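Local structure of extracellular solute-binding protein family 5 (Brucella melitensis, 4ONY) at residues V51-F61 with R67-N75; G224-Y235 with N247-Y256. The protein probably binds peptides or related solutes in the periplasm and delivers them to an ABC transporter for import. One frame throughout, in Å; residues are numbered along the deposited sequence.

Interaction 1 of 2, residues V51-F61 with R67-N75; sequences VVGTFDSLNPF and RTTARGLYN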
# COMPACT_ATOMS: atom_id res chain seq x y z
N VAL A 51 -18.98 0.62 -2.25
CA VAL A 51 -17.98 -0.13 -1.45
C VAL A 51 -18.69 -1.27 -0.74
O VAL A 51 -19.89 -1.17 -0.47
CB VAL A 51 -17.25 0.74 -0.37
CG1 VAL A 51 -16.55 1.92 -1.00
CG2 VAL A 51 -18.22 1.28 0.68
N VAL A 52 -17.94 -2.35 -0.48
CA VAL A 52 -18.46 -3.48 0.27
C VAL A 52 -18.20 -3.20 1.73
O VAL A 52 -17.09 -2.97 2.10
CB VAL A 52 -17.79 -4.79 -0.12
CG1 VAL A 52 -18.33 -5.97 0.71
CG2 VAL A 52 -18.01 -5.03 -1.61
N GLY A 53 -19.25 -3.21 2.55
CA GLY A 53 -19.08 -3.05 3.98
C GLY A 53 -20.23 -2.25 4.59
O GLY A 53 -21.34 -2.29 4.07
N THR A 54 -19.95 -1.56 5.70
CA THR A 54 -20.93 -0.76 6.41
C THR A 54 -20.25 0.38 7.19
O THR A 54 -19.03 0.43 7.27
CB THR A 54 -21.75 -1.64 7.37
OG1 THR A 54 -22.89 -0.92 7.86
CG2 THR A 54 -20.88 -2.15 8.55
N PHE A 55 -21.05 1.29 7.74
CA PHE A 55 -20.54 2.31 8.60
C PHE A 55 -21.63 2.76 9.51
O PHE A 55 -22.78 2.68 9.15
CB PHE A 55 -20.01 3.50 7.77
CG PHE A 55 -21.08 4.44 7.32
CD1 PHE A 55 -21.79 4.19 6.17
CD2 PHE A 55 -21.39 5.55 8.08
CE1 PHE A 55 -22.80 5.03 5.78
CE2 PHE A 55 -22.39 6.38 7.70
CZ PHE A 55 -23.09 6.14 6.52
N ASP A 56 -21.26 3.28 10.67
CA ASP A 56 -22.22 3.87 11.58
C ASP A 56 -21.67 5.07 12.36
O ASP A 56 -22.26 5.46 13.35
CB ASP A 56 -22.69 2.81 12.58
CG ASP A 56 -21.57 2.24 13.40
OD1 ASP A 56 -20.40 2.69 13.36
OD2 ASP A 56 -21.88 1.26 14.11
N SER A 57 -20.55 5.64 11.94
CA SER A 57 -19.98 6.75 12.68
C SER A 57 -19.10 7.60 11.78
O SER A 57 -18.68 7.14 10.72
CB SER A 57 -19.18 6.27 13.91
OG SER A 57 -18.78 7.37 14.74
N LEU A 58 -18.82 8.84 12.22
CA LEU A 58 -18.16 9.82 11.39
C LEU A 58 -16.92 10.48 12.02
O LEU A 58 -16.58 11.62 11.67
CB LEU A 58 -19.13 10.93 10.99
CG LEU A 58 -20.42 10.52 10.31
CD1 LEU A 58 -21.34 11.73 10.12
CD2 LEU A 58 -20.15 9.83 9.00
N ASN A 59 -16.21 9.75 12.88
CA ASN A 59 -14.98 10.24 13.48
C ASN A 59 -13.85 9.28 13.21
O ASN A 59 -13.76 8.23 13.83
CB ASN A 59 -15.13 10.46 14.96
CG ASN A 59 -13.91 11.13 15.57
OD1 ASN A 59 -12.82 11.08 15.02
ND2 ASN A 59 -14.09 11.78 16.70
N PRO A 60 -12.99 9.62 12.26
CA PRO A 60 -11.95 8.69 11.86
C PRO A 60 -10.75 8.69 12.79
O PRO A 60 -9.80 7.97 12.52
CB PRO A 60 -11.52 9.20 10.46
CG PRO A 60 -11.88 10.60 10.43
CD PRO A 60 -13.05 10.80 11.38
N PHE A 61 -10.78 9.45 13.89
CA PHE A 61 -9.56 9.64 14.68
C PHE A 61 -9.55 8.99 16.07
O PHE A 61 -8.61 9.22 16.84
CB PHE A 61 -9.32 11.15 14.83
CG PHE A 61 -9.35 11.88 13.52
CD1 PHE A 61 -8.40 11.61 12.54
CD2 PHE A 61 -10.31 12.86 13.27
CE1 PHE A 61 -8.41 12.31 11.33
CE2 PHE A 61 -10.35 13.54 12.06
CZ PHE A 61 -9.40 13.26 11.09
N ARG A 67 -13.70 0.76 13.01
CA ARG A 67 -13.85 -0.16 11.89
C ARG A 67 -15.17 0.04 11.12
O ARG A 67 -15.40 -0.60 10.09
CB ARG A 67 -13.68 -1.61 12.37
CG ARG A 67 -12.20 -1.98 12.63
CD ARG A 67 -12.02 -3.40 13.15
NE ARG A 67 -12.74 -3.54 14.42
CZ ARG A 67 -13.92 -4.14 14.62
NH1 ARG A 67 -14.61 -4.74 13.63
NH2 ARG A 67 -14.43 -4.14 15.85
N THR A 68 -16.00 0.99 11.57
CA THR A 68 -17.24 1.25 10.92
C THR A 68 -17.41 2.75 10.74
O THR A 68 -18.50 3.30 10.95
CB THR A 68 -18.40 0.62 11.69
OG1 THR A 68 -18.38 1.09 13.05
CG2 THR A 68 -18.31 -0.90 11.69
N THR A 69 -16.33 3.41 10.36
CA THR A 69 -16.35 4.83 10.05
C THR A 69 -16.54 5.07 8.55
O THR A 69 -15.98 4.36 7.74
CB THR A 69 -15.06 5.49 10.56
OG1 THR A 69 -15.04 5.41 12.00
CG2 THR A 69 -15.00 6.90 10.15
N ALA A 70 -17.34 6.06 8.19
CA ALA A 70 -17.62 6.33 6.81
C ALA A 70 -16.36 6.63 6.02
O ALA A 70 -15.44 7.23 6.55
CB ALA A 70 -18.55 7.50 6.66
N ARG A 71 -16.36 6.20 4.77
CA ARG A 71 -15.31 6.51 3.83
C ARG A 71 -15.41 7.97 3.43
O ARG A 71 -16.49 8.56 3.43
CB ARG A 71 -15.47 5.64 2.55
CG ARG A 71 -15.31 4.14 2.75
CD ARG A 71 -13.87 3.73 2.94
NE ARG A 71 -13.11 4.14 1.76
CZ ARG A 71 -13.01 3.46 0.62
NH1 ARG A 71 -13.55 2.25 0.49
NH2 ARG A 71 -12.32 3.99 -0.40
N GLY A 72 -14.28 8.53 3.04
CA GLY A 72 -14.21 9.82 2.38
C GLY A 72 -13.82 10.98 3.31
O GLY A 72 -13.53 12.08 2.83
N LEU A 73 -13.79 10.76 4.61
CA LEU A 73 -13.57 11.85 5.54
C LEU A 73 -12.10 12.24 5.61
O LEU A 73 -11.76 13.44 5.58
CB LEU A 73 -14.10 11.50 6.94
CG LEU A 73 -15.59 11.24 7.01
CD1 LEU A 73 -15.93 10.53 8.31
CD2 LEU A 73 -16.36 12.56 6.94
N TYR A 74 -11.24 11.24 5.73
CA TYR A 74 -9.83 11.41 5.97
C TYR A 74 -9.10 10.10 5.61
O TYR A 74 -9.60 9.02 5.86
CB TYR A 74 -9.58 11.75 7.45
CG TYR A 74 -8.11 11.95 7.75
CD1 TYR A 74 -7.49 13.14 7.40
CD2 TYR A 74 -7.35 10.96 8.34
CE1 TYR A 74 -6.14 13.36 7.68
CE2 TYR A 74 -6.00 11.14 8.59
CZ TYR A 74 -5.41 12.34 8.25
OH TYR A 74 -4.09 12.56 8.50
N ASN A 75 -7.94 10.21 5.02
CA ASN A 75 -7.11 9.03 4.68
C ASN A 75 -7.81 7.98 3.82
O ASN A 75 -7.72 6.78 4.08
CB ASN A 75 -6.62 8.35 5.97
CG ASN A 75 -5.52 7.33 5.69
OD1 ASN A 75 -4.86 7.40 4.66
ND2 ASN A 75 -5.35 6.36 6.59
O HOH W 1 -16.23 6.96 13.85
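Thr68 meets Asp56 where the chain, having left strand 46-52 of the mixed four-stranded sheet, loops back on itself; a single beta bridge, Ser57 with Thr69, joins the loop after this strand to the irregular 67-75 of this family 5 solute-binding protein. The Thr68 hydroxyl, OG1, donates to Asp56 OD1 over 2.6 Å and comes in from above the carboxylate plane. With OG1 set between its own backbone N and carbonyl carbon (chi1 55°), Thr68 turns the hydroxyl to the acid while its carbonyl O takes a 2.8 Å bond from Asp56 N and a weak one from Ser57 N. Thr69 sets CB off away from segment 51-61, yet CG2 still rests against Pro60 CA, and OG1 accepts a hydrogen bond from a water that in turn accepts from Asn59 N and bonds Ser57 OG. Thr69 OG1 also bonds Ser65 O, and Ser57 OG bonds Thr206 N. Ala70 N then donates to Ser57 O (3.1 Å), and its methyl CB lies 3.7 Å from Leu58 CD2 and 4.2 Å from the Phe55 ring centroid, an off-centre CH-pi contact. Arg71 folds its chain at chi2 and chi3, bringing NH1 within 3.4 Å of Val51 CG1; the same guanidinium is anchored by salt bridges to Asp76 and Glu78. Leu73 sends CD1 against the Leu58 carbonyl and the Pro60 ring. Tyr74 closes the contact: with CG anti to the backbone N (chi1 -180°), its ring offers a face to the edge of Phe61, a T-shaped pair with planes at 62°. An Asx turn, Phe61 N donating to Asn59 OD1, fixes the backbone from which the Phe61 ring springs, and its CE1 stands 3.4 Å above the Tyr74 plane, displaced toward the rim.

Interaction 2 of 2, residues G224-Y235 with N247-Y256; sequences GQRIVYKRNPDY and NNFDKISIEY. With P4G (1-ethoxy-2-(2-ethoxyethoxy)ethane), chain D.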
# COMPACT_ATOMS: atom_id res chain seq x y z
N GLY A 224 -25.10 2.43 7.30
CA GLY A 224 -25.14 1.12 6.69
C GLY A 224 -25.50 1.15 5.22
O GLY A 224 -25.56 0.09 4.60
N GLN A 225 -25.73 2.34 4.64
CA GLN A 225 -26.28 2.47 3.30
C GLN A 225 -25.57 3.49 2.37
O GLN A 225 -25.23 3.13 1.24
CB GLN A 225 -27.74 2.84 3.38
CG GLN A 225 -28.56 1.78 4.11
CD GLN A 225 -30.05 2.05 3.96
OE1 GLN A 225 -30.58 3.01 4.50
NE2 GLN A 225 -30.72 1.23 3.19
N ARG A 226 -25.38 4.71 2.84
CA ARG A 226 -24.94 5.79 1.97
C ARG A 226 -24.52 7.02 2.74
O ARG A 226 -25.18 7.41 3.72
CB ARG A 226 -26.11 6.20 1.04
CG ARG A 226 -25.77 7.30 0.03
CD ARG A 226 -27.02 7.79 -0.69
NE ARG A 226 -27.57 6.79 -1.58
CZ ARG A 226 -28.75 6.17 -1.43
NH1 ARG A 226 -29.54 6.42 -0.39
NH2 ARG A 226 -29.14 5.29 -2.35
N ILE A 227 -23.41 7.61 2.32
CA ILE A 227 -23.00 8.95 2.74
C ILE A 227 -22.90 9.86 1.48
O ILE A 227 -22.39 9.46 0.48
CB ILE A 227 -21.69 8.96 3.56
CG1 ILE A 227 -21.35 10.36 4.01
CG2 ILE A 227 -20.47 8.42 2.78
CD1 ILE A 227 -20.32 10.42 5.14
N VAL A 228 -23.50 11.04 1.52
CA VAL A 228 -23.52 11.96 0.38
C VAL A 228 -22.67 13.18 0.77
O VAL A 228 -22.91 13.82 1.79
CB VAL A 228 -24.95 12.41 0.02
CG1 VAL A 228 -24.99 13.36 -1.16
CG2 VAL A 228 -25.86 11.23 -0.29
N TYR A 229 -21.69 13.47 -0.06
CA TYR A 229 -20.88 14.65 0.05
C TYR A 229 -21.32 15.69 -1.00
O TYR A 229 -21.52 15.36 -2.16
CB TYR A 229 -19.43 14.29 -0.20
CG TYR A 229 -18.83 13.42 0.85
CD1 TYR A 229 -18.30 13.99 2.00
CD2 TYR A 229 -18.76 12.04 0.72
CE1 TYR A 229 -17.73 13.25 2.99
CE2 TYR A 229 -18.19 11.26 1.72
CZ TYR A 229 -17.68 11.88 2.86
OH TYR A 229 -17.08 11.18 3.88
N LYS A 230 -21.43 16.94 -0.58
CA LYS A 230 -21.66 18.05 -1.47
C LYS A 230 -20.47 19.02 -1.43
O LYS A 230 -19.97 19.35 -0.36
CB LYS A 230 -22.96 18.76 -1.11
CG LYS A 230 -24.12 18.11 -1.83
CD LYS A 230 -25.48 18.69 -1.46
CE LYS A 230 -26.53 17.60 -1.67
NZ LYS A 230 -27.90 18.17 -1.59
N ARG A 231 -20.07 19.54 -2.59
CA ARG A 231 -18.97 20.49 -2.65
C ARG A 231 -19.37 21.81 -2.06
O ARG A 231 -20.43 22.34 -2.36
CB ARG A 231 -18.47 20.68 -4.08
CG ARG A 231 -17.19 21.49 -4.20
CD ARG A 231 -16.66 21.51 -5.64
NE ARG A 231 -17.62 22.17 -6.51
CZ ARG A 231 -17.85 21.85 -7.79
NH1 ARG A 231 -17.17 20.87 -8.38
NH2 ARG A 231 -18.78 22.49 -8.48
N ASN A 232 -18.51 22.37 -1.23
CA ASN A 232 -18.77 23.71 -0.69
C ASN A 232 -18.37 24.73 -1.73
O ASN A 232 -17.22 24.81 -2.06
CB ASN A 232 -17.93 23.91 0.54
CG ASN A 232 -18.05 25.30 1.12
OD1 ASN A 232 -18.87 26.09 0.70
ND2 ASN A 232 -17.22 25.58 2.12
N PRO A 233 -19.31 25.53 -2.26
CA PRO A 233 -18.86 26.48 -3.30
C PRO A 233 -17.89 27.52 -2.79
O PRO A 233 -17.20 28.12 -3.59
CB PRO A 233 -20.16 27.13 -3.79
CG PRO A 233 -21.20 26.77 -2.79
CD PRO A 233 -20.78 25.51 -2.11
N ASP A 234 -17.85 27.76 -1.48
CA ASP A 234 -16.92 28.72 -0.90
C ASP A 234 -15.65 28.07 -0.34
O ASP A 234 -14.96 28.69 0.47
CB ASP A 234 -17.60 29.48 0.24
CG ASP A 234 -17.02 30.86 0.46
OD1 ASP A 234 -16.52 31.53 -0.46
OD2 ASP A 234 -17.07 31.32 1.61
N TYR A 235 -15.36 26.83 -0.75
CA TYR A 235 -14.14 26.12 -0.34
C TYR A 235 -12.92 27.07 -0.43
O TYR A 235 -12.65 27.61 -1.46
CB TYR A 235 -13.94 24.89 -1.20
CG TYR A 235 -12.59 24.23 -1.03
CD1 TYR A 235 -12.12 23.89 0.22
CD2 TYR A 235 -11.78 23.98 -2.12
CE1 TYR A 235 -10.86 23.33 0.39
CE2 TYR A 235 -10.54 23.37 -1.95
CZ TYR A 235 -10.09 23.06 -0.70
OH TYR A 235 -8.86 22.49 -0.56
N ASN A 247 -11.43 18.07 -7.22
CA ASN A 247 -12.72 18.43 -6.64
C ASN A 247 -13.71 18.87 -7.69
O ASN A 247 -14.41 19.85 -7.52
CB ASN A 247 -12.54 19.53 -5.58
CG ASN A 247 -11.45 19.19 -4.59
OD1 ASN A 247 -11.36 18.06 -4.10
ND2 ASN A 247 -10.61 20.18 -4.27
N ASN A 248 -13.76 18.12 -8.78
CA ASN A 248 -14.53 18.52 -9.93
C ASN A 248 -16.01 18.15 -9.81
O ASN A 248 -16.87 18.84 -10.37
CB ASN A 248 -13.93 17.93 -11.21
CG ASN A 248 -12.47 18.29 -11.39
OD1 ASN A 248 -12.06 19.47 -11.31
ND2 ASN A 248 -11.65 17.28 -11.63
N PHE A 249 -16.31 17.05 -9.14
CA PHE A 249 -17.69 16.66 -8.93
C PHE A 249 -18.32 17.61 -7.93
O PHE A 249 -17.70 17.94 -6.92
CB PHE A 249 -17.78 15.22 -8.46
CG PHE A 249 -17.17 14.23 -9.43
CD1 PHE A 249 -17.80 13.98 -10.64
CD2 PHE A 249 -15.98 13.59 -9.13
CE1 PHE A 249 -17.26 13.10 -11.55
CE2 PHE A 249 -15.43 12.72 -10.02
CZ PHE A 249 -16.07 12.47 -11.25
N ASP A 250 -19.53 18.06 -8.19
CA ASP A 250 -20.22 18.88 -7.22
C ASP A 250 -20.89 18.05 -6.12
O ASP A 250 -21.32 18.59 -5.12
CB ASP A 250 -21.21 19.86 -7.86
CG ASP A 250 -22.26 19.20 -8.71
OD1 ASP A 250 -22.63 18.04 -8.45
OD2 ASP A 250 -22.78 19.86 -9.64
N LYS A 251 -20.96 16.73 -6.33
CA LYS A 251 -21.55 15.81 -5.37
C LYS A 251 -20.91 14.46 -5.53
O LYS A 251 -20.72 14.00 -6.66
CB LYS A 251 -23.06 15.68 -5.62
CG LYS A 251 -23.73 14.75 -4.64
CD LYS A 251 -25.24 14.96 -4.61
CE LYS A 251 -25.86 14.31 -5.83
NZ LYS A 251 -27.33 14.21 -5.59
N ILE A 252 -20.60 13.81 -4.41
CA ILE A 252 -20.03 12.44 -4.41
C ILE A 252 -20.81 11.62 -3.40
O ILE A 252 -20.87 12.00 -2.23
CB ILE A 252 -18.54 12.40 -4.04
CG1 ILE A 252 -17.73 13.21 -5.05
CG2 ILE A 252 -18.06 10.94 -3.96
CD1 ILE A 252 -16.27 13.46 -4.71
N SER A 253 -21.43 10.53 -3.86
CA SER A 253 -22.17 9.60 -2.99
C SER A 253 -21.42 8.30 -2.95
O SER A 253 -21.00 7.76 -3.98
CB SER A 253 -23.62 9.39 -3.47
OG SER A 253 -24.29 10.62 -3.72
N ILE A 254 -21.19 7.83 -1.73
CA ILE A 254 -20.59 6.52 -1.49
C ILE A 254 -21.68 5.61 -0.91
O ILE A 254 -22.18 5.83 0.22
CB ILE A 254 -19.40 6.65 -0.52
CG1 ILE A 254 -18.45 7.74 -1.04
CG2 ILE A 254 -18.68 5.31 -0.34
CD1 ILE A 254 -17.20 7.95 -0.19
N GLU A 255 -22.05 4.59 -1.69
CA GLU A 255 -23.05 3.60 -1.33
C GLU A 255 -22.43 2.31 -0.86
O GLU A 255 -21.35 1.90 -1.34
CB GLU A 255 -23.95 3.33 -2.51
CG GLU A 255 -24.75 4.55 -2.85
CD GLU A 255 -25.87 4.31 -3.81
OE1 GLU A 255 -25.95 3.23 -4.44
OE2 GLU A 255 -26.69 5.24 -3.93
N TYR A 256 -23.09 1.68 0.10
CA TYR A 256 -22.56 0.52 0.75
C TYR A 256 -23.35 -0.72 0.34
O TYR A 256 -24.57 -0.68 0.32
CB TYR A 256 -22.58 0.75 2.27
CG TYR A 256 -21.45 1.65 2.78
CD1 TYR A 256 -21.51 3.03 2.62
CD2 TYR A 256 -20.33 1.13 3.36
CE1 TYR A 256 -20.49 3.84 3.10
CE2 TYR A 256 -19.33 1.92 3.84
CZ TYR A 256 -19.41 3.29 3.70
OH TYR A 256 -18.41 4.10 4.17
C8 P4G D . -32.64 5.14 -1.10
C7 P4G D . -32.20 4.66 0.28
O4 P4G D . -31.65 3.31 0.40
C6 P4G D . -30.87 2.69 -0.64
C5 P4G D . -29.44 2.36 -0.16
O3 P4G D . -28.68 1.80 -1.25
C4 P4G D . -27.52 1.09 -0.87
C3 P4G D . -27.39 -0.11 -1.79
O2 P4G D . -27.91 -1.29 -1.18
C2 P4G D . -28.15 -2.36 -2.12
C1 P4G D . -29.60 -2.58 -2.53
O HOH W 2 -26.32 -1.26 2.45
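Two neighbouring antiparallel strands, 226-231 and 251-256, pair in the middle of the mixed four-stranded sheet, flanked by strand 216-222 on one side and strand 46-52 on the other. Ile227 with Ile254 and Tyr229 with Ile252 are the hydrogen-bonded pairs, and Tyr229 N to Ile252 O is the shortest of their bonds at 2.7 Å. These four residues share one face, where Ile227 CG2 packs on Ile254 CB and the Tyr229 ring reaches Ile254 CD1 through CE2. Across the other face, Arg226 grips Glu255 side-on: NE and NH2 both reach OE2 at 2.9 Å, coming from the same face of the carboxylate, whose plane is turned 65° from the guanidinium. Gln222 holds NH1 of this arginine.

At the end of strand 226-231, the bend of Arg231 at chi3 (63°) turns NH1 to Asn247 O (3.1 Å) and, weakly, to Asn248 O, with Asp250 CA over the guanidinium face; NH2 goes to Lys43 O. At the opposite end, water 2 bridges the carbonyls of Gly224 and Tyr256. There a classic beta bulge sets Gln225 and Arg226 together opposite Gln222, and Arg226 NH1 comes within 3.3 Å of ligand C7; with Tyr256, these residues line the pocket holding 1-ethoxy-2-(2-ethoxyethoxy)ethane.

In the fold
From the N terminus, the chain runs along strand 46-52 and at once closes a short loop through interaction 1. Only much later does interaction 2 close its own longer loop, between 224-235 and 247-256, so the two follow in series, neither nested nor crossed. In space they meet, their centres about 14 Å apart. Strand 46-52 lies parallel to 251-257 at the sheet edge, and Val51 N hydrogen-bonds to Glu255 O. The 67-75 loop covers the face bearing Ile227 and Tyr229, where Arg71 O and Tyr229 OH make a probable hydrogen bond at 2.7 Å. An early loop is thereby tied to strands contributed far along the sequence.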